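Local coordinates for protein transaminase (Bacillus megaterium, PDB 5G0A) that probably transfers amino groups between amines and carbonyl compounds with S selectivity, using pyridoxal-5'-phosphate as cofactor, as an omega-transaminase of class III, at residues R23-Q28 with R162-G167; I131-T136 with N186-M191; H146-W151 with T157-R162; A242-P247 with T440-A445. One frame throughout, in Å; residues are numbered along the deposited sequence.

Contact 1: residues R23-Q28 with R162-G167; sequences RTFSTQ and RSYRSG
Phe-25 and Tyr-164 are brought together by two irregular loops, the first of which passes through Phe-25 with an unusual positive phi (66°). No hydrogen bond joins the segments; the link is aromatic, carried by two rings reaching across from backbones that stay well apart. Phe-25 CZ lies 3.6 Å from Tyr-164 CE1, and Phe-25 CE1 is 3.7 Å from that same atom, so the CE1-CZ side of Phe-25 lies against the CE1-CD1 side of Tyr-164. The centroids are 5.5 Å apart with planes inclined at 50°, so the rings meet obliquely. With its CG anti to the carbonyl carbon (chi1 -56°), Phe-25 carries the far end of its ring out to the other loop. Ser-163 O lies near the plane of this ring, at its edge, 4.5 Å from Phe-25 CE1. Flat and apolar, phenylalanine is long enough for the far part of its ring to reach Tyr-164. Replacing it with an alanine would probably open a gap beside Tyr-164 and take an aromatic partner from His-410, which meets both rings edge-to-face. Behind Phe-25 the loop's two ends are joined: Arg-23 NH1 donates to Gln-28 OE1 at 3.0 Å, in the guanidinium plane and on a lone pair of the amide oxygen, which also bonds to Lys-114 of the second subunit. Ser-327 of that subunit packs against Phe-25 and bonds to Ser-166. Segment 23-28 runs from helix 10-20 toward strand 38-40, while segment 162-167 leads from helix 153-157 to strand 168-169.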
loop_
_atom_site.group_PDB
_atom_site.type_symbol
_atom_site.label_atom_id
_atom_site.label_comp_id
_atom_site.label_asym_id
_atom_site.label_seq_id
_atom_site.Cartn_x
_atom_site.Cartn_y
_atom_site.Cartn_z
ATOM N N ARG B 23 27.594 4.126 10.768
ATOM C CA ARG B 23 27.216 4.350 12.163
ATOM C C ARG B 23 25.770 3.977 12.372
ATOM O O ARG B 23 24.945 4.158 11.470
ATOM C CB ARG B 23 27.346 5.834 12.526
ATOM C CG ARG B 23 28.741 6.416 12.401
ATOM C CD ARG B 23 29.616 6.028 13.593
ATOM N NE ARG B 23 30.075 4.629 13.635
ATOM C CZ ARG B 23 31.134 4.147 12.976
ATOM N NH1 ARG B 23 31.873 4.934 12.201
ATOM N NH2 ARG B 23 31.476 2.866 13.114
ATOM N N THR B 24 25.486 3.456 13.558
ATOM C CA THR B 24 24.112 3.322 14.052
ATOM C C THR B 24 24.005 3.938 15.450
ATOM O O THR B 24 24.938 3.862 16.250
ATOM C CB THR B 24 23.621 1.862 14.044
ATOM O OG1 THR B 24 24.531 1.022 14.776
ATOM C CG2 THR B 24 23.489 1.361 12.600
ATOM N N PHE B 25 22.867 4.579 15.708
ATOM C CA PHE B 25 22.550 5.248 16.988
ATOM C C PHE B 25 23.394 6.468 17.369
ATOM O O PHE B 25 22.939 7.298 18.145
ATOM C CB PHE B 25 22.439 4.241 18.141
ATOM C CG PHE B 25 21.435 3.163 17.872
ATOM C CD1 PHE B 25 20.072 3.417 18.017
ATOM C CD2 PHE B 25 21.849 1.903 17.424
ATOM C CE1 PHE B 25 19.131 2.430 17.730
ATOM C CE2 PHE B 25 20.908 0.911 17.151
ATOM C CZ PHE B 25 19.555 1.175 17.297
ATOM N N SER B 26 24.594 6.573 16.802
ATOM C CA SER B 26 25.490 7.705 17.025
ATOM C C SER B 26 25.772 8.399 15.698
ATOM O O SER B 26 25.914 7.758 14.668
ATOM C CB SER B 26 26.840 7.251 17.606
ATOM O OG SER B 26 26.701 6.488 18.792
ATOM N N THR B 27 25.891 9.719 15.726
ATOM C CA THR B 27 26.443 10.426 14.594
ATOM C C THR B 27 27.956 10.110 14.565
ATOM O O THR B 27 28.532 9.690 15.575
ATOM C CB THR B 27 26.250 11.957 14.708
ATOM O OG1 THR B 27 27.045 12.444 15.797
ATOM C CG2 THR B 27 24.760 12.324 14.955
ATOM N N GLN B 28 28.572 10.318 13.411
ATOM C CA GLN B 28 30.006 10.108 13.224
ATOM C C GLN B 28 30.782 11.009 14.196
ATOM O O GLN B 28 31.752 10.569 14.823
ATOM C CB GLN B 28 30.376 10.416 11.774
ATOM C CG GLN B 28 31.848 10.263 11.375
ATOM C CD GLN B 28 32.352 8.823 11.355
ATOM O OE1 GLN B 28 31.606 7.869 11.573
ATOM N NE2 GLN B 28 33.645 8.668 11.084
ATOM N N ARG B 162 8.667 3.152 18.150
ATOM C CA ARG B 162 8.987 4.330 17.329
ATOM C C ARG B 162 10.482 4.544 17.094
ATOM O O ARG B 162 10.902 4.972 16.012
ATOM C CB ARG B 162 8.415 5.579 18.010
ATOM C CG ARG B 162 8.424 6.822 17.152
ATOM C CD ARG B 162 7.754 7.956 17.904
ATOM N NE ARG B 162 7.808 9.201 17.145
ATOM C CZ ARG B 162 7.773 10.411 17.696
ATOM N NH1 ARG B 162 7.730 10.543 19.026
ATOM N NH2 ARG B 162 7.802 11.494 16.915
ATOM N N SER B 163 11.268 4.229 18.118
ATOM C CA SER B 163 12.692 4.515 18.152
ATOM C C SER B 163 13.554 3.425 17.526
ATOM O O SER B 163 14.777 3.527 17.528
ATOM C CB SER B 163 13.143 4.727 19.611
ATOM O OG SER B 163 12.733 3.651 20.453
ATOM N N TYR B 164 12.921 2.390 16.983
ATOM C CA TYR B 164 13.669 1.268 16.448
ATOM C C TYR B 164 13.216 0.852 15.053
ATOM O O TYR B 164 13.322 -0.317 14.689
ATOM C CB TYR B 164 13.634 0.091 17.444
ATOM C CG TYR B 164 14.648 0.276 18.547
ATOM C CD1 TYR B 164 15.962 -0.167 18.384
ATOM C CD2 TYR B 164 14.310 0.929 19.730
ATOM C CE1 TYR B 164 16.905 0.020 19.381
ATOM C CE2 TYR B 164 15.251 1.110 20.736
ATOM C CZ TYR B 164 16.542 0.663 20.546
ATOM O OH TYR B 164 17.492 0.838 21.524
ATOM N N ARG B 165 12.765 1.819 14.250
ATOM C CA ARG B 165 12.262 1.507 12.921
ATOM C C ARG B 165 13.190 1.975 11.790
ATOM O O ARG B 165 12.735 2.290 10.694
ATOM C CB ARG B 165 10.843 2.074 12.765
ATOM C CG ARG B 165 9.784 1.333 13.578
ATOM C CD ARG B 165 8.411 2.008 13.468
ATOM N NE ARG B 165 8.067 2.309 12.077
ATOM C CZ ARG B 165 7.677 1.404 11.180
ATOM N NH1 ARG B 165 7.515 0.140 11.538
ATOM N NH2 ARG B 165 7.424 1.780 9.927
ATOM N N SER B 166 14.501 1.992 12.058
ATOM C CA SER B 166 15.521 2.268 11.022
ATOM C C SER B 166 15.413 3.623 10.320
ATOM O O SER B 166 15.903 3.795 9.201
ATOM C CB SER B 166 15.561 1.134 9.992
ATOM O OG SER B 166 15.732 -0.112 10.663
ATOM N N GLY B 167 14.761 4.570 10.984
ATOM C CA GLY B 167 14.728 5.957 10.506
ATOM C C GLY B 167 15.917 6.742 11.015
ATOM O O GLY B 167 16.804 6.202 11.683
#

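Contact 2: residues I131-T136 with N186-M191; sequences IARLYT and NSAVLM
The guanidinium of Arg-133 presents an edge to Ala-188, whose carbonyl oxygen lies in the plane of the group; Val-189 CG2 sits near that plane too, 4.2 Å from Arg-133 NH2. Arg-133 NH2 lies 3.1 Å from Ala-188 O, but the N-H...O angle of 126° makes this a weak hydrogen bond. The methyl of Ala-188 touches as well, its CB 3.7 Å from Arg-133 NH2, and so small a side chain lets the arginine come close to the backbone. An extended chain from CG to NE carries the charge from the helix to the start of strand 189-192; Arg-133 CA and Ala-188 CA are 10.4 Å apart. The stronger anchor is Pro-139 O, which takes the NE hydrogen. On the helix itself, Ala-132 O accepts from Thr-136 OG1 at 2.8 Å and from Thr-136 N, on opposite faces of its carbonyl plane. Helix 121-136 covers the large sheet here, and strand 189-192, next to strand 140-144, is its outermost strand within this chain. Arginine is apt here because its several N-H groups can serve separate carbonyls: one bond to Pro-139 O and a weak, bent one to Ala-188 O, the charge probably eased by carbonyl dipoles.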
loop_
_atom_site.group_PDB
_atom_site.type_symbol
_atom_site.label_atom_id
_atom_site.label_comp_id
_atom_site.label_asym_id
_atom_site.label_seq_id
_atom_site.Cartn_x
_atom_site.Cartn_y
_atom_site.Cartn_z
ATOM N N ILE B 131 4.021 -17.500 6.248
ATOM C CA ILE B 131 3.316 -18.757 6.464
ATOM C C ILE B 131 1.906 -18.510 7.003
ATOM O O ILE B 131 0.953 -19.150 6.522
ATOM C CB ILE B 131 4.094 -19.695 7.426
ATOM C CG1 ILE B 131 5.370 -20.201 6.754
ATOM C CG2 ILE B 131 3.226 -20.887 7.856
ATOM C CD1 ILE B 131 6.398 -20.740 7.752
ATOM N N ALA B 132 1.773 -17.606 7.981
ATOM C CA ALA B 132 0.452 -17.313 8.566
ATOM C C ALA B 132 -0.498 -16.835 7.461
ATOM O O ALA B 132 -1.641 -17.268 7.378
ATOM C CB ALA B 132 0.536 -16.264 9.683
ATOM N N ARG B 133 -0.004 -15.944 6.608
ATOM C CA ARG B 133 -0.829 -15.413 5.504
ATOM C C ARG B 133 -1.179 -16.460 4.477
ATOM O O ARG B 133 -2.330 -16.514 4.017
ATOM C CB ARG B 133 -0.151 -14.179 4.862
ATOM C CG ARG B 133 -0.120 -13.018 5.846
ATOM C CD ARG B 133 0.824 -11.902 5.368
ATOM N NE ARG B 133 0.442 -10.626 5.970
ATOM C CZ ARG B 133 1.284 -9.684 6.364
ATOM N NH1 ARG B 133 2.605 -9.853 6.243
ATOM N NH2 ARG B 133 0.788 -8.556 6.881
ATOM N N LEU B 134 -0.215 -17.316 4.124
ATOM C CA LEU B 134 -0.492 -18.384 3.167
ATOM C C LEU B 134 -1.478 -19.412 3.748
ATOM O O LEU B 134 -2.408 -19.833 3.043
ATOM C CB LEU B 134 0.770 -19.108 2.711
ATOM C CG LEU B 134 1.669 -18.340 1.718
ATOM C CD1 LEU B 134 3.073 -18.936 1.715
ATOM C CD2 LEU B 134 1.103 -18.223 0.292
ATOM N N TYR B 135 -1.263 -19.807 4.999
ATOM C CA TYR B 135 -2.146 -20.849 5.589
ATOM C C TYR B 135 -3.594 -20.361 5.656
ATOM O O TYR B 135 -4.554 -21.094 5.318
ATOM C CB TYR B 135 -1.633 -21.219 6.995
ATOM C CG TYR B 135 -2.548 -22.196 7.698
ATOM C CD1 TYR B 135 -2.515 -23.551 7.382
ATOM C CD2 TYR B 135 -3.472 -21.735 8.632
ATOM C CE1 TYR B 135 -3.383 -24.436 8.012
ATOM C CE2 TYR B 135 -4.337 -22.613 9.275
ATOM C CZ TYR B 135 -4.283 -23.942 8.950
ATOM O OH TYR B 135 -5.169 -24.781 9.601
ATOM N N THR B 136 -3.760 -19.135 6.131
ATOM C CA THR B 136 -5.111 -18.594 6.308
ATOM C C THR B 136 -5.670 -18.059 4.998
ATOM O O THR B 136 -6.887 -17.877 4.875
ATOM C CB THR B 136 -5.155 -17.475 7.345
ATOM O OG1 THR B 136 -4.308 -16.389 6.899
ATOM C CG2 THR B 136 -4.739 -17.980 8.797
ATOM N N ASN B 186 1.432 -0.630 0.914
ATOM C CA ASN B 186 1.039 -2.040 0.903
ATOM C C ASN B 186 0.944 -2.736 2.274
ATOM O O ASN B 186 0.374 -3.832 2.344
ATOM C CB ASN B 186 2.023 -2.823 0.039
ATOM C CG ASN B 186 1.359 -3.889 -0.806
ATOM O OD1 ASN B 186 1.333 -3.785 -2.021
ATOM N ND2 ASN B 186 0.852 -4.926 -0.173
ATOM N N SER B 187 1.498 -2.149 3.344
ATOM C CA SER B 187 1.532 -2.873 4.651
ATOM C C SER B 187 0.133 -3.318 5.047
ATOM O O SER B 187 -0.824 -2.574 4.913
ATOM C CB SER B 187 2.249 -2.098 5.778
ATOM O OG SER B 187 1.695 -0.817 6.015
ATOM N N ALA B 188 0.000 -4.559 5.494
ATOM C CA ALA B 188 -1.311 -5.051 5.869
ATOM C C ALA B 188 -1.311 -5.341 7.390
ATOM O O ALA B 188 -1.322 -6.482 7.784
ATOM C CB ALA B 188 -1.570 -6.301 5.066
ATOM N N VAL B 189 -1.206 -4.304 8.205
ATOM C CA VAL B 189 -0.972 -4.441 9.643
ATOM C C VAL B 189 -1.881 -3.496 10.398
ATOM O O VAL B 189 -2.042 -2.305 10.033
ATOM C CB VAL B 189 0.519 -4.165 10.033
ATOM C CG1 VAL B 189 0.717 -4.117 11.557
ATOM C CG2 VAL B 189 1.443 -5.179 9.372
ATOM N N LEU B 190 -2.473 -4.022 11.460
ATOM C CA LEU B 190 -3.216 -3.212 12.401
ATOM C C LEU B 190 -2.472 -3.149 13.720
ATOM O O LEU B 190 -1.989 -4.175 14.217
ATOM C CB LEU B 190 -4.591 -3.832 12.636
ATOM C CG LEU B 190 -5.470 -4.103 11.437
ATOM C CD1 LEU B 190 -6.760 -4.739 11.939
ATOM C CD2 LEU B 190 -5.736 -2.817 10.650
ATOM N N MET B 191 -2.398 -1.958 14.305
ATOM C CA MET B 191 -1.762 -1.796 15.618
ATOM C C MET B 191 -2.798 -1.794 16.744
ATOM O O MET B 191 -3.567 -0.839 16.887
ATOM C CB MET B 191 -0.898 -0.515 15.691
ATOM C CG MET B 191 -0.289 -0.311 17.073
ATOM S SD MET B 191 0.718 1.173 17.206
ATOM C CE MET B 191 -0.537 2.400 17.589
#

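Contact 3: residues H146-W151 with T157-R162; sequences HDYHGW and TVTRLR. With PLP (pyridoxal-5'-phosphate), chain K.
Thr-159 OG1 receives the backbone N-H of His-149 at 2.9 Å in a nearly straight bond (166°), while its own single proton has both Gly-150 O and Ala-155 O within reach. Two backbone bonds tie the segments further on: His-146 N to Arg-160 O at 2.9 Å, and Arg-160 N to Asp-147 O, also 2.9 Å. Water 1 bridges His-146 ND1 and Arg-162 N. Within the first segment, His-149 NE2 donates to Asp-147 OD2 at 2.7 Å, meeting it from above the carboxylate plane; ND1 bonds to Asp-269 of the cofactor pocket, so both ring nitrogens are held and the imidazole cannot easily turn. Val-158 packs across this histidine, its CG2 3.7 Å from His-149 CB. Tyr-148 CG is anti to the backbone N (chi1 -176°), which lays the ring alongside Thr-159, with CD1 3.6 Å from the threonine CG2. The ring's far edge meets pyridoxal-5'-phosphate near the ring plane, Tyr-148 CE2 lying 3.8 Å from PLP C4, while Gly-150 N lies 3.4 Å above one face of the Tyr-148 ring, toward its rim. Cutting Tyr-148 back to an alanine is likely to strip the Thr-159 methyl of its aromatic neighbour and leave the cofactor ring less confined. Gly-150 adopts backbone angles where any side chain would clash with the carbonyl oxygen of the residue before, hence glycine. The segments are joined through short helix 153-157, which follows strand 140-144; His-149 and Val-158 pack on strands 140-144 and 231-236, while Val-158 and Arg-160 touch strand 189-192.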
loop_
_atom_site.group_PDB
_atom_site.type_symbol
_atom_site.label_atom_id
_atom_site.label_comp_id
_atom_site.label_asym_id
_atom_site.label_seq_id
_atom_site.Cartn_x
_atom_site.Cartn_y
_atom_site.Cartn_z
ATOM N N HIS B 146 4.328 -0.588 20.741
ATOM C CA HIS B 146 5.625 -0.865 21.378
ATOM C C HIS B 146 6.235 -2.242 21.109
ATOM O O HIS B 146 7.307 -2.541 21.661
ATOM C CB HIS B 146 5.610 -0.609 22.897
ATOM C CG HIS B 146 5.003 0.702 23.293
ATOM N ND1 HIS B 146 5.283 1.884 22.644
ATOM C CD2 HIS B 146 4.147 1.016 24.295
ATOM C CE1 HIS B 146 4.618 2.872 23.227
ATOM N NE2 HIS B 146 3.924 2.372 24.228
ATOM N N ASP B 147 5.606 -3.063 20.265
ATOM C CA ASP B 147 6.212 -4.350 19.916
ATOM C C ASP B 147 7.439 -4.098 19.056
ATOM O O ASP B 147 7.445 -3.194 18.222
ATOM C CB ASP B 147 5.265 -5.247 19.107
ATOM C CG ASP B 147 4.400 -6.140 19.968
ATOM O OD1 ASP B 147 4.323 -5.923 21.194
ATOM O OD2 ASP B 147 3.828 -7.106 19.415
ATOM N N TYR B 148 8.445 -4.939 19.261
ATOM C CA TYR B 148 9.599 -5.028 18.361
ATOM C C TYR B 148 9.656 -6.452 17.817
ATOM O O TYR B 148 9.681 -7.419 18.594
ATOM C CB TYR B 148 10.899 -4.658 19.085
ATOM C CG TYR B 148 12.069 -4.659 18.105
ATOM C CD1 TYR B 148 12.256 -3.575 17.236
ATOM C CD2 TYR B 148 12.921 -5.761 17.992
ATOM C CE1 TYR B 148 13.272 -3.578 16.285
ATOM C CE2 TYR B 148 13.973 -5.765 17.055
ATOM C CZ TYR B 148 14.127 -4.668 16.204
ATOM O OH TYR B 148 15.135 -4.635 15.260
ATOM N N HIS B 149 9.638 -6.583 16.489
ATOM C CA HIS B 149 9.681 -7.882 15.856
ATOM C C HIS B 149 10.784 -7.955 14.802
ATOM O O HIS B 149 10.812 -8.881 14.007
ATOM C CB HIS B 149 8.303 -8.262 15.251
ATOM C CG HIS B 149 7.232 -8.427 16.284
ATOM N ND1 HIS B 149 7.264 -9.438 17.224
ATOM C CD2 HIS B 149 6.103 -7.712 16.534
ATOM C CE1 HIS B 149 6.212 -9.323 18.023
ATOM N NE2 HIS B 149 5.488 -8.291 17.618
ATOM N N GLY B 150 11.689 -6.978 14.794
ATOM C CA GLY B 150 12.775 -7.030 13.802
ATOM C C GLY B 150 12.770 -5.821 12.888
ATOM O O GLY B 150 11.944 -4.923 13.049
ATOM N N TRP B 151 13.671 -5.815 11.899
ATOM C CA TRP B 151 13.965 -4.579 11.169
ATOM C C TRP B 151 13.800 -4.649 9.649
ATOM O O TRP B 151 13.767 -3.601 8.991
ATOM C CB TRP B 151 15.393 -4.095 11.487
ATOM C CG TRP B 151 16.429 -5.039 10.954
ATOM C CD1 TRP B 151 16.923 -6.144 11.583
ATOM C CD2 TRP B 151 17.045 -5.001 9.656
ATOM N NE1 TRP B 151 17.815 -6.798 10.756
ATOM C CE2 TRP B 151 17.916 -6.112 9.575
ATOM C CE3 TRP B 151 16.956 -4.122 8.556
ATOM C CZ2 TRP B 151 18.714 -6.374 8.437
ATOM C CZ3 TRP B 151 17.725 -4.400 7.407
ATOM C CH2 TRP B 151 18.601 -5.516 7.368
ATOM N N THR B 157 7.017 -3.937 9.542
ATOM C CA THR B 157 5.595 -3.543 9.490
ATOM C C THR B 157 4.886 -3.842 10.809
ATOM O O THR B 157 3.957 -3.130 11.173
ATOM C CB THR B 157 4.791 -4.184 8.326
ATOM O OG1 THR B 157 4.667 -5.600 8.528
ATOM C CG2 THR B 157 5.451 -3.864 6.944
ATOM N N VAL B 158 5.323 -4.891 11.511
ATOM C CA VAL B 158 4.719 -5.230 12.807
ATOM C C VAL B 158 5.485 -4.699 14.010
ATOM O O VAL B 158 5.126 -4.930 15.147
ATOM C CB VAL B 158 4.403 -6.732 12.962
ATOM C CG1 VAL B 158 3.274 -7.127 12.006
ATOM C CG2 VAL B 158 5.637 -7.605 12.708
ATOM N N THR B 159 6.540 -3.948 13.737
ATOM C CA THR B 159 7.275 -3.283 14.798
ATOM C C THR B 159 6.668 -1.902 14.985
ATOM O O THR B 159 6.668 -1.078 14.062
ATOM C CB THR B 159 8.763 -3.184 14.426
ATOM O OG1 THR B 159 9.336 -4.496 14.516
ATOM C CG2 THR B 159 9.495 -2.260 15.380
ATOM N N ARG B 160 6.095 -1.674 16.161
ATOM C CA ARG B 160 5.497 -0.372 16.485
ATOM C C ARG B 160 6.237 0.275 17.661
ATOM O O ARG B 160 5.650 0.867 18.559
ATOM C CB ARG B 160 3.989 -0.512 16.754
ATOM C CG ARG B 160 3.166 -1.013 15.578
ATOM C CD ARG B 160 3.334 -0.168 14.321
ATOM N NE ARG B 160 3.491 1.252 14.620
ATOM C CZ ARG B 160 4.048 2.147 13.804
ATOM N NH1 ARG B 160 4.475 1.795 12.596
ATOM N NH2 ARG B 160 4.181 3.406 14.196
ATOM N N LEU B 161 7.556 0.142 17.632
ATOM C CA LEU B 161 8.413 0.784 18.616
ATOM C C LEU B 161 9.089 1.914 17.865
ATOM O O LEU B 161 9.947 1.668 17.032
ATOM C CB LEU B 161 9.441 -0.224 19.163
ATOM C CG LEU B 161 10.284 0.260 20.348
ATOM C CD1 LEU B 161 9.395 0.572 21.539
ATOM C CD2 LEU B 161 11.324 -0.787 20.710
ATOM N N ARG B 162 8.667 3.152 18.150
ATOM C CA ARG B 162 8.987 4.330 17.329
ATOM C C ARG B 162 10.482 4.544 17.094
ATOM O O ARG B 162 10.902 4.972 16.012
ATOM C CB ARG B 162 8.415 5.579 18.010
ATOM C CG ARG B 162 8.424 6.822 17.152
ATOM C CD ARG B 162 7.754 7.956 17.904
ATOM N NE ARG B 162 7.808 9.201 17.145
ATOM C CZ ARG B 162 7.773 10.411 17.696
ATOM N NH1 ARG B 162 7.730 10.543 19.026
ATOM N NH2 ARG B 162 7.802 11.494 16.915
HETATM N N1 PLP K . 11.901 -10.180 17.588
HETATM C C2 PLP K . 12.223 -9.855 18.863
HETATM C C2A PLP K . 11.184 -9.971 19.957
HETATM C C3 PLP K . 13.613 -9.466 19.196
HETATM O O3 PLP K . 13.992 -9.178 20.450
HETATM C C4 PLP K . 14.605 -9.397 18.113
HETATM C C4A PLP K . 16.059 -9.040 18.422
HETATM C C5 PLP K . 14.101 -9.734 16.759
HETATM C C6 PLP K . 12.772 -10.081 16.570
HETATM C C5A PLP K . 14.990 -9.644 15.527
HETATM O O4P PLP K . 16.109 -10.503 15.568
HETATM P P PLP K . 17.390 -10.098 14.665
HETATM O O1P PLP K . 18.230 -11.335 14.837
HETATM O O2P PLP K . 16.945 -9.835 13.237
HETATM O O3P PLP K . 17.974 -8.874 15.317
HETATM O O HOH W 1 6.949 3.224 20.527
#

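Contact 4: residues A242-P247 with T440-A445; sequences AGSAMP and TMRIGA
Arg-442 lays its CD against the hydroxyl of Ser-244, 3.2 Å from OG, and its NE comes 3.5 Å from Ser-244 CA. Turned away from its own N at chi1 -158°, the arginine leaves the strand and then bends at chi2 (84°), which swings the aliphatic chain across the serine. No hydrogen bond spans the two segments directly. The guanidinium is engaged by the residues just before segment 242-247: NE donates to Gly-241 O, with weaker bonds from NH2 to Ser-239 OG and Gln-240 O. Thr-440, two residues earlier and on the same side of the strand, adds its methyl, CG2 being 3.8 Å from Ser-244 CB. Water 2 completes the join, 2.7 Å from Ser-244 OG and donating to Thr-440 O at 2.6 Å. Serine suits the spot, being small enough to lie against the arginine's CD while offering a hydroxyl to the water; the arginine supplies both apolar methylenes and a donor group. Strand 440-443 lies beside strand 387-392 in the small C-terminal sheet, and the loop follows strand 231-236 of the large cofactor-binding sheet; both sheets are features of fold-type I, to which class III aminotransferases belong, and here loop and strand join the two.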
loop_
_atom_site.group_PDB
_atom_site.type_symbol
_atom_site.label_atom_id
_atom_site.label_comp_id
_atom_site.label_asym_id
_atom_site.label_seq_id
_atom_site.Cartn_x
_atom_site.Cartn_y
_atom_site.Cartn_z
ATOM N N ALA B 242 12.673 -5.098 23.574
ATOM C CA ALA B 242 13.103 -3.714 23.373
ATOM C C ALA B 242 12.082 -2.738 23.970
ATOM O O ALA B 242 12.455 -1.713 24.569
ATOM C CB ALA B 242 13.320 -3.430 21.890
ATOM N N GLY B 243 10.797 -3.071 23.832
ATOM C CA GLY B 243 9.709 -2.224 24.362
ATOM C C GLY B 243 9.633 -2.210 25.883
ATOM O O GLY B 243 8.964 -1.346 26.475
ATOM N N SER B 244 10.289 -3.191 26.509
ATOM C CA SER B 244 10.564 -3.185 27.965
ATOM C C SER B 244 9.315 -3.154 28.839
ATOM O O SER B 244 9.094 -2.193 29.587
ATOM C CB SER B 244 11.493 -2.020 28.341
ATOM O OG SER B 244 12.704 -2.087 27.619
ATOM N N ALA B 245 8.507 -4.208 28.742
ATOM C CA ALA B 245 7.225 -4.269 29.442
ATOM C C ALA B 245 6.817 -5.703 29.743
ATOM O O ALA B 245 7.196 -6.638 29.030
ATOM C CB ALA B 245 6.143 -3.552 28.646
ATOM N N MET B 246 6.063 -5.864 30.825
ATOM C CA MET B 246 5.571 -7.157 31.271
ATOM C C MET B 246 4.051 -7.068 31.311
ATOM O O MET B 246 3.508 -6.103 31.849
ATOM C CB MET B 246 6.092 -7.472 32.676
ATOM C CG MET B 246 7.545 -7.913 32.733
ATOM S SD MET B 246 7.767 -9.564 32.045
ATOM C CE MET B 246 6.958 -10.601 33.273
ATOM N N PRO B 247 3.357 -8.062 30.742
ATOM C CA PRO B 247 1.903 -7.953 30.703
ATOM C C PRO B 247 1.257 -8.405 32.016
ATOM O O PRO B 247 1.886 -9.126 32.792
ATOM C CB PRO B 247 1.527 -8.920 29.585
ATOM C CG PRO B 247 2.573 -9.984 29.643
ATOM C CD PRO B 247 3.829 -9.346 30.187
ATOM N N THR B 440 13.139 2.866 31.789
ATOM C CA THR B 440 12.978 1.467 32.123
ATOM C C THR B 440 14.273 0.738 31.891
ATOM O O THR B 440 14.797 0.735 30.787
ATOM C CB THR B 440 11.883 0.802 31.256
ATOM O OG1 THR B 440 10.743 1.680 31.157
ATOM C CG2 THR B 440 11.463 -0.548 31.852
ATOM N N MET B 441 14.786 0.135 32.944
ATOM C CA MET B 441 15.937 -0.734 32.831
ATOM C C MET B 441 15.519 -2.058 32.248
ATOM O O MET B 441 14.426 -2.530 32.527
ATOM C CB MET B 441 16.462 -0.974 34.213
ATOM C CG MET B 441 16.535 0.337 34.941
ATOM S SD MET B 441 18.242 0.812 34.946
ATOM C CE MET B 441 18.598 -0.215 36.359
ATOM N N ARG B 442 16.429 -2.662 31.482
ATOM C CA ARG B 442 16.218 -3.967 30.878
ATOM C C ARG B 442 17.501 -4.746 31.150
ATOM O O ARG B 442 18.541 -4.502 30.531
ATOM C CB ARG B 442 15.976 -3.842 29.366
ATOM C CG ARG B 442 15.243 -5.036 28.758
ATOM C CD ARG B 442 13.751 -4.822 28.964
ATOM N NE ARG B 442 12.825 -5.817 28.417
ATOM C CZ ARG B 442 12.307 -6.821 29.123
ATOM N NH1 ARG B 442 12.688 -7.021 30.387
ATOM N NH2 ARG B 442 11.413 -7.631 28.566
ATOM N N ILE B 443 17.410 -5.671 32.091
ATOM C CA ILE B 443 18.593 -6.306 32.661
ATOM C C ILE B 443 18.631 -7.752 32.239
ATOM O O ILE B 443 17.635 -8.450 32.372
ATOM C CB ILE B 443 18.567 -6.193 34.207
ATOM C CG1 ILE B 443 18.626 -4.714 34.616
ATOM C CG2 ILE B 443 19.738 -6.956 34.839
ATOM C CD1 ILE B 443 18.265 -4.452 36.059
ATOM N N GLY B 444 19.790 -8.205 31.749
ATOM C CA GLY B 444 19.969 -9.605 31.386
ATOM C C GLY B 444 21.427 -10.022 31.439
ATOM O O GLY B 444 22.306 -9.212 31.216
ATOM N N ALA B 445 21.664 -11.290 31.752
ATOM C CA ALA B 445 23.003 -11.868 31.721
ATOM C C ALA B 445 22.883 -13.268 31.144
ATOM O O ALA B 445 21.805 -13.646 30.693
ATOM C CB ALA B 445 23.608 -11.884 33.137
HETATM O O HOH W 2 14.701 -0.599 28.591
#

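Overall arrangement
Contact 3 lies at the cofactor and touches each of the others. It shares Arg-162 with contact 1, whose centre is 14 Å away; there Arg-165 NH1 probably bonds to Thr-159 O at 2.9 Å. Contact 2, centred 15 Å from contact 3, meets it through Val-189, whose CG2 is 3.8 Å from Val-158 CG1. At the other flank Leu-161 CD2 lies 3.5 Å from Ala-242 CB of contact 4, also 15 Å off between centres. Contacts 2 and 4 do not touch, their centres being about 27 Å apart. Arg-442 in contact 4 and Tyr-164 in contact 1 each approach pyridoxal-5'-phosphate to about 9 Å, measured from the side chains, whereas contact 3 lines its pocket directly.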